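Local coordinates for protein GTPase subunit of restriction endonuclease (Thermococcus gammatolerans, PDB 6P0F) that probably recognises modified DNA through a YTH-type N-terminal domain, serving as the GTPase subunit of an McrBC-type restriction endonuclease, at residues M1-F6 with G165-L170; E16-E21 with F114-E119; K63-G68 with C98-I103; L72-K77 with T90-G95. All blocks are in the same frame, centred on the assembly; numbering follows the deposited sequence.

Contact 1. Residues M1-F6 with G165-L170; sequences MENQLF and GVYDIL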
loop_
_atom_site.group_PDB
_atom_site.type_symbol
_atom_site.label_atom_id
_atom_site.label_comp_id
_atom_site.label_asym_id
_atom_site.label_seq_id
_atom_site.Cartn_x
_atom_site.Cartn_y
_atom_site.Cartn_z
HETATM N N MSE A 1 12.938 16.356 -1.169
HETATM C CA MSE A 1 12.433 14.995 -0.990
HETATM C C MSE A 1 13.071 14.010 -1.955
HETATM O O MSE A 1 12.787 14.042 -3.156
HETATM C CB MSE A 1 10.902 14.968 -1.185
HETATM C CG MSE A 1 10.099 15.828 -0.216
HETATM SE SE MSE A 1 10.218 15.186 1.673
HETATM C CE MSE A 1 10.803 16.875 2.506
ATOM N N GLU A 2 13.895 13.093 -1.438
ATOM C CA GLU A 2 14.497 12.091 -2.301
ATOM C C GLU A 2 13.569 10.906 -2.550
ATOM O O GLU A 2 13.782 10.149 -3.504
ATOM C CB GLU A 2 15.816 11.609 -1.701
ATOM C CG GLU A 2 16.729 10.958 -2.719
ATOM C CD GLU A 2 17.224 11.928 -3.775
ATOM O OE1 GLU A 2 17.409 11.496 -4.934
ATOM O OE2 GLU A 2 17.406 13.120 -3.451
ATOM N N ASN A 3 12.524 10.749 -1.751
ATOM C CA ASN A 3 11.561 9.681 -1.964
ATOM C C ASN A 3 10.164 10.281 -2.019
ATOM O O ASN A 3 9.967 11.491 -1.877
ATOM C CB ASN A 3 11.666 8.624 -0.869
ATOM C CG ASN A 3 11.928 9.229 0.492
ATOM O OD1 ASN A 3 11.174 10.084 0.947
ATOM N ND2 ASN A 3 13.017 8.806 1.146
ATOM N N GLN A 4 9.194 9.418 -2.282
ATOM C CA GLN A 4 7.827 9.823 -2.522
ATOM C C GLN A 4 6.909 9.209 -1.475
ATOM O O GLN A 4 7.213 8.189 -0.867
ATOM C CB GLN A 4 7.400 9.427 -3.931
ATOM C CG GLN A 4 8.271 10.073 -5.004
ATOM C CD GLN A 4 8.035 9.542 -6.384
ATOM O OE1 GLN A 4 7.838 10.313 -7.326
ATOM N NE2 GLN A 4 8.046 8.217 -6.531
ATOM N N LEU A 5 5.777 9.872 -1.265
ATOM C CA LEU A 5 4.737 9.408 -0.361
ATOM C C LEU A 5 3.455 9.260 -1.165
ATOM O O LEU A 5 3.028 10.202 -1.847
ATOM C CB LEU A 5 4.533 10.367 0.808
ATOM C CG LEU A 5 3.345 10.125 1.745
ATOM C CD1 LEU A 5 3.527 8.725 2.389
ATOM C CD2 LEU A 5 3.228 11.234 2.787
ATOM N N PHE A 6 2.855 8.068 -1.113
ATOM C CA PHE A 6 1.610 7.768 -1.795
ATOM C C PHE A 6 0.536 7.401 -0.782
ATOM O O PHE A 6 0.843 6.927 0.315
ATOM C CB PHE A 6 1.788 6.616 -2.781
ATOM C CG PHE A 6 2.793 6.896 -3.834
ATOM C CD1 PHE A 6 2.448 7.627 -4.957
ATOM C CD2 PHE A 6 4.100 6.457 -3.696
ATOM C CE1 PHE A 6 3.383 7.911 -5.937
ATOM C CE2 PHE A 6 5.035 6.724 -4.694
ATOM C CZ PHE A 6 4.665 7.485 -5.807
ATOM N N GLY A 165 5.798 18.464 5.533
ATOM C CA GLY A 165 5.266 18.763 6.844
ATOM C C GLY A 165 5.195 17.572 7.760
ATOM O O GLY A 165 5.209 17.732 8.983
ATOM N N VAL A 166 5.129 16.349 7.207
ATOM C CA VAL A 166 4.994 15.155 8.009
ATOM C C VAL A 166 6.147 14.183 7.854
ATOM O O VAL A 166 6.168 13.129 8.496
ATOM C CB VAL A 166 3.666 14.420 7.710
ATOM C CG1 VAL A 166 2.489 15.356 7.952
ATOM C CG2 VAL A 166 3.679 13.897 6.290
ATOM N N TYR A 167 7.134 14.526 7.008
ATOM C CA TYR A 167 8.178 13.569 6.642
ATOM C C TYR A 167 8.968 13.097 7.854
ATOM O O TYR A 167 9.267 11.905 7.982
ATOM C CB TYR A 167 9.091 14.220 5.606
ATOM C CG TYR A 167 10.179 13.334 5.056
ATOM C CD1 TYR A 167 9.887 12.072 4.533
ATOM C CD2 TYR A 167 11.501 13.766 5.051
ATOM C CE1 TYR A 167 10.888 11.270 4.013
ATOM C CE2 TYR A 167 12.517 12.952 4.538
ATOM C CZ TYR A 167 12.205 11.719 4.022
ATOM O OH TYR A 167 13.223 10.927 3.509
ATOM N N ASP A 168 9.324 14.004 8.756
ATOM C CA ASP A 168 10.131 13.606 9.900
ATOM C C ASP A 168 9.344 12.731 10.861
ATOM O O ASP A 168 9.890 11.762 11.411
ATOM C CB ASP A 168 10.681 14.856 10.571
ATOM C CG ASP A 168 11.830 15.428 9.789
ATOM O OD1 ASP A 168 12.864 14.719 9.660
ATOM O OD2 ASP A 168 11.687 16.566 9.284
ATOM N N ILE A 169 8.052 13.002 11.023
ATOM C CA ILE A 169 7.207 12.106 11.805
ATOM C C ILE A 169 7.197 10.707 11.181
ATOM O O ILE A 169 7.372 9.689 11.864
ATOM C CB ILE A 169 5.782 12.671 11.919
ATOM C CG1 ILE A 169 5.768 14.042 12.589
ATOM C CG2 ILE A 169 4.910 11.686 12.682
ATOM C CD1 ILE A 169 4.464 14.821 12.345
ATOM N N LEU A 170 6.977 10.637 9.874
ATOM C CA LEU A 170 6.902 9.335 9.224
ATOM C C LEU A 170 8.218 8.580 9.345
ATOM O O LEU A 170 8.219 7.369 9.591
ATOM C CB LEU A 170 6.520 9.494 7.758
ATOM C CG LEU A 170 5.201 10.190 7.427
ATOM C CD1 LEU A 170 4.818 10.311 5.964
ATOM C CD2 LEU A 170 4.065 9.465 8.197
#
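The backbones stay 8.8 Å apart at Leu5 CA and Tyr167 CA, so Met1, Asn3 and Leu5 reach Tyr167 and Leu170 by side chains alone. A Met-aromatic contact fastens the N-terminal lead to helix 160-174, and a leucine pair packs that helix on strand 5-11 of this YTH-type domain's mixed sheet. Met1, built as selenomethionine, brings its SE over one face of the Tyr167 ring, 4.0 Å from the ring centroid and displaced toward the rim. Met1 also leans on Pro160 and Met163 of the same helix. Tyr167 can reach the N-terminal segment because its CG stands anti to the backbone N (chi1 -176°), sending the ring off the helix toward Asn3. There the Asn3 amide, its plane 52° from that of the ring, donates ND2 to Tyr167 OH over 3.2 Å, with the hydroxyl oxygen close to the amide plane and an N-H...O angle of 150°. Deeper in, the contact turns apolar: Leu5 and Leu170 are set nearly perpendicular and both also touch Met70 of the neighbouring strand 70-76. Their branches meet through Leu170 CD1, which lies 3.7 Å from Leu5 CD2 and 4.1 Å from Leu5 CD1.

Contact 2. Residues E16-E21 with F114-E119; sequences EYENFE and FWRKGE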
loop_
_atom_site.group_PDB
_atom_site.type_symbol
_atom_site.label_atom_id
_atom_site.label_comp_id
_atom_site.label_asym_id
_atom_site.label_seq_id
_atom_site.Cartn_x
_atom_site.Cartn_y
_atom_site.Cartn_z
ATOM N N GLU A 16 -11.271 -5.699 -2.579
ATOM C CA GLU A 16 -10.011 -5.003 -2.317
ATOM C C GLU A 16 -9.567 -5.181 -0.871
ATOM O O GLU A 16 -8.372 -5.433 -0.597
ATOM C CB GLU A 16 -10.174 -3.521 -2.653
ATOM C CG GLU A 16 -8.924 -2.730 -2.576
ATOM C CD GLU A 16 -9.108 -1.337 -3.179
ATOM O OE1 GLU A 16 -10.050 -0.597 -2.759
ATOM O OE2 GLU A 16 -8.301 -0.994 -4.079
ATOM N N TYR A 17 -10.500 -5.042 0.077
ATOM C CA TYR A 17 -10.121 -5.235 1.466
ATOM C C TYR A 17 -9.744 -6.686 1.714
ATOM O O TYR A 17 -8.801 -6.962 2.443
ATOM C CB TYR A 17 -11.218 -4.836 2.451
ATOM C CG TYR A 17 -10.743 -4.970 3.877
ATOM C CD1 TYR A 17 -9.961 -3.978 4.468
ATOM C CD2 TYR A 17 -11.001 -6.114 4.633
ATOM C CE1 TYR A 17 -9.495 -4.090 5.763
ATOM C CE2 TYR A 17 -10.519 -6.236 5.936
ATOM C CZ TYR A 17 -9.764 -5.225 6.491
ATOM O OH TYR A 17 -9.269 -5.305 7.773
ATOM N N GLU A 18 -10.500 -7.630 1.147
ATOM C CA GLU A 18 -10.140 -9.038 1.301
ATOM C C GLU A 18 -8.713 -9.291 0.818
ATOM O O GLU A 18 -7.929 -9.981 1.483
ATOM C CB GLU A 18 -11.129 -9.922 0.535
ATOM C CG GLU A 18 -12.562 -9.747 1.026
ATOM C CD GLU A 18 -12.724 -10.192 2.470
ATOM O OE1 GLU A 18 -12.874 -9.331 3.352
ATOM O OE2 GLU A 18 -12.675 -11.408 2.738
ATOM N N ASN A 19 -8.353 -8.722 -0.336
ATOM C CA ASN A 19 -7.003 -8.912 -0.863
ATOM C C ASN A 19 -5.961 -8.264 0.046
ATOM O O ASN A 19 -4.889 -8.832 0.281
ATOM C CB ASN A 19 -6.920 -8.311 -2.266
ATOM C CG ASN A 19 -7.721 -9.112 -3.298
ATOM O OD1 ASN A 19 -8.234 -10.172 -2.991
ATOM N ND2 ASN A 19 -7.814 -8.595 -4.501
ATOM N N PHE A 20 -6.267 -7.078 0.554
ATOM C CA PHE A 20 -5.375 -6.352 1.469
ATOM C C PHE A 20 -5.164 -7.109 2.773
ATOM O O PHE A 20 -4.042 -7.199 3.283
ATOM C CB PHE A 20 -5.996 -4.984 1.728
ATOM C CG PHE A 20 -5.219 -4.094 2.624
ATOM C CD1 PHE A 20 -4.080 -3.456 2.165
ATOM C CD2 PHE A 20 -5.648 -3.842 3.932
ATOM C CE1 PHE A 20 -3.370 -2.585 3.013
ATOM C CE2 PHE A 20 -4.954 -2.961 4.756
ATOM C CZ PHE A 20 -3.821 -2.347 4.287
ATOM N N GLU A 21 -6.243 -7.639 3.338
ATOM C CA GLU A 21 -6.117 -8.458 4.531
ATOM C C GLU A 21 -5.206 -9.650 4.276
ATOM O O GLU A 21 -4.380 -10.002 5.121
ATOM C CB GLU A 21 -7.512 -8.911 4.973
ATOM C CG GLU A 21 -7.526 -9.745 6.238
ATOM C CD GLU A 21 -8.954 -10.090 6.663
ATOM O OE1 GLU A 21 -9.691 -10.640 5.821
ATOM O OE2 GLU A 21 -9.342 -9.768 7.808
ATOM N N PHE A 114 -3.764 -15.714 -4.296
ATOM C CA PHE A 114 -3.844 -14.812 -3.148
ATOM C C PHE A 114 -4.977 -13.804 -3.209
ATOM O O PHE A 114 -5.506 -13.406 -2.163
ATOM C CB PHE A 114 -2.555 -13.987 -3.036
ATOM C CG PHE A 114 -1.336 -14.782 -3.095
ATOM C CD1 PHE A 114 -0.992 -15.598 -2.043
ATOM C CD2 PHE A 114 -0.515 -14.731 -4.208
ATOM C CE1 PHE A 114 0.145 -16.343 -2.091
ATOM C CE2 PHE A 114 0.613 -15.466 -4.268
ATOM C CZ PHE A 114 0.955 -16.286 -3.213
ATOM N N TRP A 115 -5.328 -13.351 -4.400
ATOM C CA TRP A 115 -6.183 -12.209 -4.595
ATOM C C TRP A 115 -7.367 -12.562 -5.480
ATOM O O TRP A 115 -7.206 -13.239 -6.501
ATOM C CB TRP A 115 -5.395 -11.118 -5.259
ATOM C CG TRP A 115 -4.389 -10.445 -4.396
ATOM C CD1 TRP A 115 -4.410 -10.337 -3.043
ATOM C CD2 TRP A 115 -3.233 -9.758 -4.847
ATOM N NE1 TRP A 115 -3.331 -9.579 -2.609
ATOM C CE2 TRP A 115 -2.578 -9.243 -3.705
ATOM C CE3 TRP A 115 -2.662 -9.546 -6.104
ATOM C CZ2 TRP A 115 -1.404 -8.523 -3.787
ATOM C CZ3 TRP A 115 -1.493 -8.803 -6.181
ATOM C CH2 TRP A 115 -0.881 -8.314 -5.031
ATOM N N ARG A 116 -8.541 -12.071 -5.102
ATOM C CA ARG A 116 -9.664 -12.047 -6.019
ATOM C C ARG A 116 -9.320 -11.136 -7.175
ATOM O O ARG A 116 -8.962 -9.968 -6.966
ATOM C CB ARG A 116 -10.914 -11.548 -5.316
ATOM C CG ARG A 116 -11.463 -12.485 -4.257
ATOM C CD ARG A 116 -12.661 -11.806 -3.622
ATOM N NE ARG A 116 -13.386 -12.588 -2.624
ATOM C CZ ARG A 116 -12.884 -12.984 -1.461
ATOM N NH1 ARG A 116 -11.629 -12.715 -1.141
ATOM N NH2 ARG A 116 -13.644 -13.669 -0.619
ATOM N N LYS A 117 -9.394 -11.652 -8.400
ATOM C CA LYS A 117 -9.037 -10.841 -9.550
ATOM C C LYS A 117 -7.553 -10.520 -9.554
ATOM O O LYS A 117 -7.136 -9.530 -10.164
ATOM C CB LYS A 117 -9.802 -9.520 -9.552
ATOM C CG LYS A 117 -11.299 -9.607 -9.655
ATOM C CD LYS A 117 -11.685 -9.545 -11.115
ATOM C CE LYS A 117 -12.112 -8.130 -11.514
ATOM N NZ LYS A 117 -13.519 -7.789 -11.078
ATOM N N GLY A 118 -6.748 -11.374 -8.923
ATOM C CA GLY A 118 -5.361 -11.023 -8.686
ATOM C C GLY A 118 -4.601 -10.729 -9.959
ATOM O O GLY A 118 -3.681 -9.894 -9.971
ATOM N N GLU A 119 -4.974 -11.401 -11.047
ATOM C CA GLU A 119 -4.221 -11.315 -12.284
ATOM C C GLU A 119 -4.203 -9.909 -12.835
ATOM O O GLU A 119 -3.307 -9.586 -13.621
ATOM C CB GLU A 119 -4.807 -12.279 -13.315
ATOM C CG GLU A 119 -6.278 -12.065 -13.579
ATOM C CD GLU A 119 -6.839 -13.171 -14.446
ATOM O OE1 GLU A 119 -6.186 -14.235 -14.514
ATOM O OE2 GLU A 119 -7.911 -12.977 -15.068
HETATM O O HOH W 1 -8.179 -12.573 -1.209
#
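Asn19 on helix 15-26, its CG anti to the carbonyl carbon to aim the amide at the turn, grips the Arg116 backbone with both amide ends, and these two hydrogen bonds carry the contact. OD1 accepts from Arg116 N at 2.9 Å, the donor tilted 26° from the carbonyl plane, while ND2 gives a straighter bond (166°) to Arg116 O at 3.0 Å. That main chain belongs to a type II beta turn, Trp115 to Gly118, in the loop between strands 91-102 and 123-127. A water donates to Asn19 OD1 and to Phe114 O, so OD1 serves two donors. Trp115 NE1 bonds to Thr23 OG1 and only weakly to Asn19 O. Van der Waals contact comes from the indole, whose CD1 lies 3.3 Å from Asn19 CB. Charge adds little: the Arg116 guanidinium turns one face to Glu18 CG, and its NH2 stays 4.2 Å from Glu18 OE2, too far for a salt bridge. A leucine in place of Asn19 would probably leave Arg116 N and O without their side-chain mates and the turn less firmly fixed to the helix. The pairing depends on an amide, which offers donor and acceptor together to one residue's backbone.

Contact 3. Residues K63-G68 with C98-I103; sequences KKIDKG and CETVEI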
loop_
_atom_site.group_PDB
_atom_site.type_symbol
_atom_site.label_atom_id
_atom_site.label_comp_id
_atom_site.label_asym_id
_atom_site.label_seq_id
_atom_site.Cartn_x
_atom_site.Cartn_y
_atom_site.Cartn_z
ATOM N N LYS A 63 3.616 9.385 -11.219
ATOM C CA LYS A 63 4.884 9.208 -10.525
ATOM C C LYS A 63 5.135 7.705 -10.453
ATOM O O LYS A 63 4.221 6.940 -10.146
ATOM C CB LYS A 63 4.827 9.861 -9.149
ATOM C CG LYS A 63 4.558 11.380 -9.251
ATOM C CD LYS A 63 5.773 12.077 -9.860
ATOM C CE LYS A 63 5.701 13.589 -9.741
ATOM N NZ LYS A 63 6.999 14.213 -10.135
ATOM N N LYS A 64 6.333 7.285 -10.836
ATOM C CA LYS A 64 6.701 5.881 -10.745
ATOM C C LYS A 64 6.947 5.538 -9.280
ATOM O O LYS A 64 7.566 6.306 -8.543
ATOM C CB LYS A 64 7.948 5.628 -11.593
ATOM C CG LYS A 64 8.457 4.210 -11.596
ATOM C CD LYS A 64 9.657 4.087 -12.543
ATOM C CE LYS A 64 10.430 2.795 -12.308
ATOM N NZ LYS A 64 11.590 2.655 -13.238
ATOM N N ILE A 65 6.427 4.396 -8.849
ATOM C CA ILE A 65 6.602 3.944 -7.476
ATOM C C ILE A 65 7.941 3.230 -7.395
ATOM O O ILE A 65 8.192 2.281 -8.155
ATOM C CB ILE A 65 5.461 3.010 -7.053
ATOM C CG1 ILE A 65 4.122 3.742 -7.150
ATOM C CG2 ILE A 65 5.691 2.477 -5.642
ATOM C CD1 ILE A 65 2.948 2.837 -6.888
ATOM N N ASP A 66 8.784 3.668 -6.471
ATOM C CA ASP A 66 10.148 3.179 -6.334
ATOM C C ASP A 66 10.373 2.539 -4.970
ATOM O O ASP A 66 9.750 2.926 -3.979
ATOM C CB ASP A 66 11.161 4.336 -6.479
ATOM C CG ASP A 66 11.087 5.033 -7.834
ATOM O OD1 ASP A 66 10.961 4.336 -8.861
ATOM O OD2 ASP A 66 11.166 6.284 -7.870
ATOM N N LYS A 67 11.336 1.625 -4.882
ATOM C CA LYS A 67 11.726 1.177 -3.553
ATOM C C LYS A 67 12.248 2.353 -2.734
ATOM O O LYS A 67 12.792 3.339 -3.264
ATOM C CB LYS A 67 12.735 0.035 -3.633
ATOM C CG LYS A 67 13.990 0.348 -4.362
ATOM C CD LYS A 67 14.915 -0.885 -4.377
ATOM C CE LYS A 67 16.187 -0.485 -5.091
ATOM N NZ LYS A 67 17.153 -1.591 -5.110
ATOM N N GLY A 68 11.934 2.323 -1.444
ATOM C CA GLY A 68 12.211 3.421 -0.551
ATOM C C GLY A 68 11.076 4.408 -0.388
ATOM O O GLY A 68 11.085 5.182 0.577
ATOM N N CYS A 98 10.227 -2.079 0.109
ATOM C CA CYS A 98 11.525 -2.742 0.016
ATOM C C CYS A 98 11.935 -2.990 -1.433
ATOM O O CYS A 98 13.116 -2.867 -1.785
ATOM C CB CYS A 98 11.436 -4.057 0.782
ATOM S SG CYS A 98 12.954 -5.019 0.851
ATOM N N GLU A 99 10.985 -3.393 -2.268
ATOM C CA GLU A 99 11.246 -3.736 -3.655
ATOM C C GLU A 99 9.960 -3.593 -4.447
ATOM O O GLU A 99 8.864 -3.720 -3.907
ATOM C CB GLU A 99 11.738 -5.174 -3.829
ATOM C CG GLU A 99 13.228 -5.327 -4.052
ATOM C CD GLU A 99 13.697 -4.693 -5.353
ATOM O OE1 GLU A 99 12.924 -3.966 -6.009
ATOM O OE2 GLU A 99 14.869 -4.880 -5.696
ATOM N N THR A 100 10.112 -3.366 -5.735
ATOM C CA THR A 100 8.985 -3.403 -6.658
ATOM C C THR A 100 9.295 -4.442 -7.718
ATOM O O THR A 100 10.451 -4.644 -8.101
ATOM C CB THR A 100 8.704 -2.051 -7.321
ATOM O OG1 THR A 100 9.831 -1.665 -8.116
ATOM C CG2 THR A 100 8.412 -0.982 -6.290
ATOM N N VAL A 101 8.250 -5.120 -8.179
ATOM C CA VAL A 101 8.368 -6.194 -9.146
ATOM C C VAL A 101 7.219 -6.016 -10.116
ATOM O O VAL A 101 6.061 -6.047 -9.698
ATOM C CB VAL A 101 8.298 -7.585 -8.489
ATOM C CG1 VAL A 101 8.354 -8.658 -9.563
ATOM C CG2 VAL A 101 9.421 -7.751 -7.458
ATOM N N GLU A 102 7.518 -5.838 -11.392
ATOM C CA GLU A 102 6.496 -5.879 -12.424
ATOM C C GLU A 102 6.348 -7.318 -12.909
ATOM O O GLU A 102 7.295 -7.898 -13.456
ATOM C CB GLU A 102 6.842 -4.942 -13.582
ATOM C CG GLU A 102 5.841 -5.036 -14.731
ATOM C CD GLU A 102 6.258 -4.229 -15.974
ATOM O OE1 GLU A 102 5.556 -4.331 -17.007
ATOM O OE2 GLU A 102 7.334 -3.592 -15.935
ATOM N N ILE A 103 5.171 -7.898 -12.714
ATOM C CA ILE A 103 4.864 -9.212 -13.269
ATOM C C ILE A 103 4.381 -9.017 -14.702
ATOM O O ILE A 103 3.503 -8.189 -14.965
ATOM C CB ILE A 103 3.806 -9.949 -12.432
ATOM C CG1 ILE A 103 4.276 -10.090 -10.975
ATOM C CG2 ILE A 103 3.515 -11.317 -13.044
ATOM C CD1 ILE A 103 5.540 -10.866 -10.807
HETATM O O HOH W 2 12.082 0.461 -7.397
#
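The carboxylate of Glu99 turns one face to the aliphatic part of Lys67, whose CD sits 4.1 Å from Glu99 CD. At its rim, OE1 uses its anti lone pair, the one away from OE2, to accept from Thr100 N at 2.9 Å, a bond to the next residue that helps hold the group in its rotation. Lys67 runs alongside Glu99 in the same direction, and its ammonium NZ ends 4.0 Å from Glu99 OE2, near enough for the charges to attract but not to form a salt bridge. Its chain is extended past CG, with CG between the backbone N and the carbonyl carbon (chi1 59°), and CB rests 3.5 Å from Cys98 O. An alanine at Glu99 would probably leave Thr100 N without this acceptor and the Lys67 ammonium without its nearby negative charge. Cys98 and Glu99 form a classic beta bulge opposite Phe126 of strand 123-127, where strand 91-102 turns a corner, and the disulfide from Cys98 to Cys45 ties the bend to helix 39-45. Beyond the bulge, Thr100 points its methyl CG2 at the loop, 3.8 Å from Ile65 O. The hydroxyl on its other branch reaches the loop through a water, which lies 3.2 Å from Thr100 OG1 and accepts from Lys67 N at 2.9 Å.

Contact 4. Residues L72-K77 with T90-G95; sequences LFYVGK and TAVYLG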
loop_
_atom_site.group_PDB
_atom_site.type_symbol
_atom_site.label_atom_id
_atom_site.label_comp_id
_atom_site.label_asym_id
_atom_site.label_seq_id
_atom_site.Cartn_x
_atom_site.Cartn_y
_atom_site.Cartn_z
ATOM N N LEU A 72 0.886 5.299 2.625
ATOM C CA LEU A 72 -0.171 5.350 3.629
ATOM C C LEU A 72 -1.359 4.598 3.039
ATOM O O LEU A 72 -1.912 5.020 2.022
ATOM C CB LEU A 72 -0.581 6.784 3.952
ATOM C CG LEU A 72 0.454 7.548 4.784
ATOM C CD1 LEU A 72 0.172 9.037 4.609
ATOM C CD2 LEU A 72 0.460 7.145 6.235
ATOM N N PHE A 73 -1.700 3.459 3.621
ATOM C CA PHE A 73 -2.923 2.747 3.258
ATOM C C PHE A 73 -4.037 3.311 4.128
ATOM O O PHE A 73 -4.025 3.153 5.354
ATOM C CB PHE A 73 -2.774 1.245 3.487
ATOM C CG PHE A 73 -1.875 0.556 2.531
ATOM C CD1 PHE A 73 -2.280 0.213 1.260
ATOM C CD2 PHE A 73 -0.598 0.203 2.940
ATOM C CE1 PHE A 73 -1.427 -0.465 0.404
ATOM C CE2 PHE A 73 0.264 -0.485 2.078
ATOM C CZ PHE A 73 -0.152 -0.816 0.825
ATOM N N TYR A 74 -4.998 3.991 3.505
ATOM C CA TYR A 74 -6.210 4.424 4.173
ATOM C C TYR A 74 -7.235 3.300 4.067
ATOM O O TYR A 74 -7.436 2.779 2.980
ATOM C CB TYR A 74 -6.758 5.669 3.475
ATOM C CG TYR A 74 -6.094 6.994 3.738
ATOM C CD1 TYR A 74 -4.854 7.088 4.355
ATOM C CD2 TYR A 74 -6.726 8.164 3.356
ATOM C CE1 TYR A 74 -4.263 8.322 4.586
ATOM C CE2 TYR A 74 -6.150 9.408 3.588
ATOM C CZ TYR A 74 -4.918 9.476 4.184
ATOM O OH TYR A 74 -4.350 10.712 4.422
ATOM N N VAL A 75 -7.873 2.935 5.177
ATOM C CA VAL A 75 -8.825 1.824 5.190
ATOM C C VAL A 75 -10.152 2.337 5.736
ATOM O O VAL A 75 -10.218 2.823 6.871
ATOM C CB VAL A 75 -8.300 0.648 6.025
ATOM C CG1 VAL A 75 -9.310 -0.508 6.003
ATOM C CG2 VAL A 75 -6.924 0.202 5.516
ATOM N N GLY A 76 -11.217 2.193 4.957
ATOM C CA GLY A 76 -12.504 2.705 5.385
ATOM C C GLY A 76 -13.549 2.436 4.320
ATOM O O GLY A 76 -13.250 1.885 3.263
ATOM N N LYS A 77 -14.767 2.896 4.603
ATOM C CA LYS A 77 -15.928 2.677 3.733
ATOM C C LYS A 77 -15.967 3.770 2.668
ATOM O O LYS A 77 -16.191 4.951 2.972
ATOM C CB LYS A 77 -17.189 2.651 4.592
ATOM C CG LYS A 77 -18.498 2.716 3.848
ATOM C CD LYS A 77 -18.739 1.469 3.044
ATOM C CE LYS A 77 -20.184 1.494 2.522
ATOM N NZ LYS A 77 -21.069 0.509 3.229
ATOM N N THR A 90 -12.396 3.736 10.520
ATOM C CA THR A 90 -11.301 3.921 9.578
ATOM C C THR A 90 -9.986 3.536 10.238
ATOM O O THR A 90 -9.873 3.482 11.463
ATOM C CB THR A 90 -11.175 5.364 9.062
ATOM O OG1 THR A 90 -10.758 6.238 10.117
ATOM C CG2 THR A 90 -12.505 5.866 8.479
ATOM N N ALA A 91 -8.990 3.265 9.398
ATOM C CA ALA A 91 -7.647 2.981 9.894
ATOM C C ALA A 91 -6.635 3.445 8.859
ATOM O O ALA A 91 -6.956 3.631 7.689
ATOM C CB ALA A 91 -7.456 1.509 10.202
ATOM N N VAL A 92 -5.399 3.669 9.312
ATOM C CA VAL A 92 -4.319 4.053 8.418
ATOM C C VAL A 92 -3.117 3.181 8.746
ATOM O O VAL A 92 -2.780 3.004 9.922
ATOM C CB VAL A 92 -3.947 5.544 8.559
ATOM C CG1 VAL A 92 -2.852 5.888 7.581
ATOM C CG2 VAL A 92 -5.189 6.414 8.325
ATOM N N TYR A 93 -2.469 2.665 7.714
ATOM C CA TYR A 93 -1.247 1.894 7.854
ATOM C C TYR A 93 -0.123 2.591 7.100
ATOM O O TYR A 93 -0.355 3.155 6.031
ATOM C CB TYR A 93 -1.428 0.455 7.314
ATOM C CG TYR A 93 -2.467 -0.360 8.068
ATOM C CD1 TYR A 93 -3.819 -0.131 7.868
ATOM C CD2 TYR A 93 -2.086 -1.370 8.958
ATOM C CE1 TYR A 93 -4.786 -0.876 8.569
ATOM C CE2 TYR A 93 -3.025 -2.096 9.664
ATOM C CZ TYR A 93 -4.366 -1.864 9.447
ATOM O OH TYR A 93 -5.288 -2.617 10.144
ATOM N N LEU A 94 1.102 2.529 7.631
ATOM C CA LEU A 94 2.268 3.141 6.995
ATOM C C LEU A 94 3.287 2.060 6.665
ATOM O O LEU A 94 3.744 1.349 7.558
ATOM C CB LEU A 94 2.892 4.190 7.920
ATOM C CG LEU A 94 4.181 4.818 7.387
ATOM C CD1 LEU A 94 3.940 5.634 6.133
ATOM C CD2 LEU A 94 4.804 5.714 8.453
ATOM N N GLY A 95 3.638 1.948 5.395
ATOM C CA GLY A 95 4.693 1.059 4.971
ATOM C C GLY A 95 5.778 1.765 4.194
ATOM O O GLY A 95 5.556 2.867 3.677
#
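Leu72 CD2 fits against Val92 CG1 and Leu94 CD1, each 3.8 Å away, at the apolar centre of one face of an antiparallel strand pair. Tyr74 continues that face, its side chain running with that of Val92 and its CD1 lying 4.0 Å from Val92 CG1; Ile138 of helix 138-145 touches both. On the reverse face, Val75 has CG1 anti to the backbone N (chi1 -179°), which turns CG2 to the Tyr93 ring, 3.9 Å from CE1. The side chains of Phe73 and Tyr93 approach through their CB atoms, 4.1 Å apart, and the Phe73 ring goes on to Phe20 of helix 15-26 and, edge-to-face, to Trp53. Between the faces runs the backbone ladder of strands 70-76 and 91-102. Phe73 with Tyr93 and Val75 with Ala91 are hydrogen-bonded pairs, each with two N-H...O bonds, such as Phe73 N to Tyr93 O at 2.8 Å. CA-H...O contacts fill in, the shortest from Thr90 CA to Val75 O at 3.1 Å. At the polar edge, Tyr74 OH bonds to Asn142 OD1. With Phe73, Tyr93, Val75 and Ala91 paired and Leu72, Tyr74 and Gly76 turning their backbone bonds to strand 5-11, the strands present mostly apolar side chains on either face.

How the contacts relate
From the N terminus, contact 1 closes the widest loop, bringing residues 1-6 back to helix 160-174. Inside it contact 2 joins helix 15-26 to the 114-119 turn; inside that contact 3 ties the 63-68 loop to the bulged part of strand 91-102, and contact 4 pairs 72-77 with the start of the same strand. The four nest one within another and none cross. Contact 1 meets contact 4 through the Phe6 O to Leu72 N bond between adjacent strands, and contact 3 through Gln4 and Lys64 O. Contact 2 touches contact 4 where Phe20 packs on Phe73. Contacts 1 and 2 lie about 27 Å apart, centre to centre.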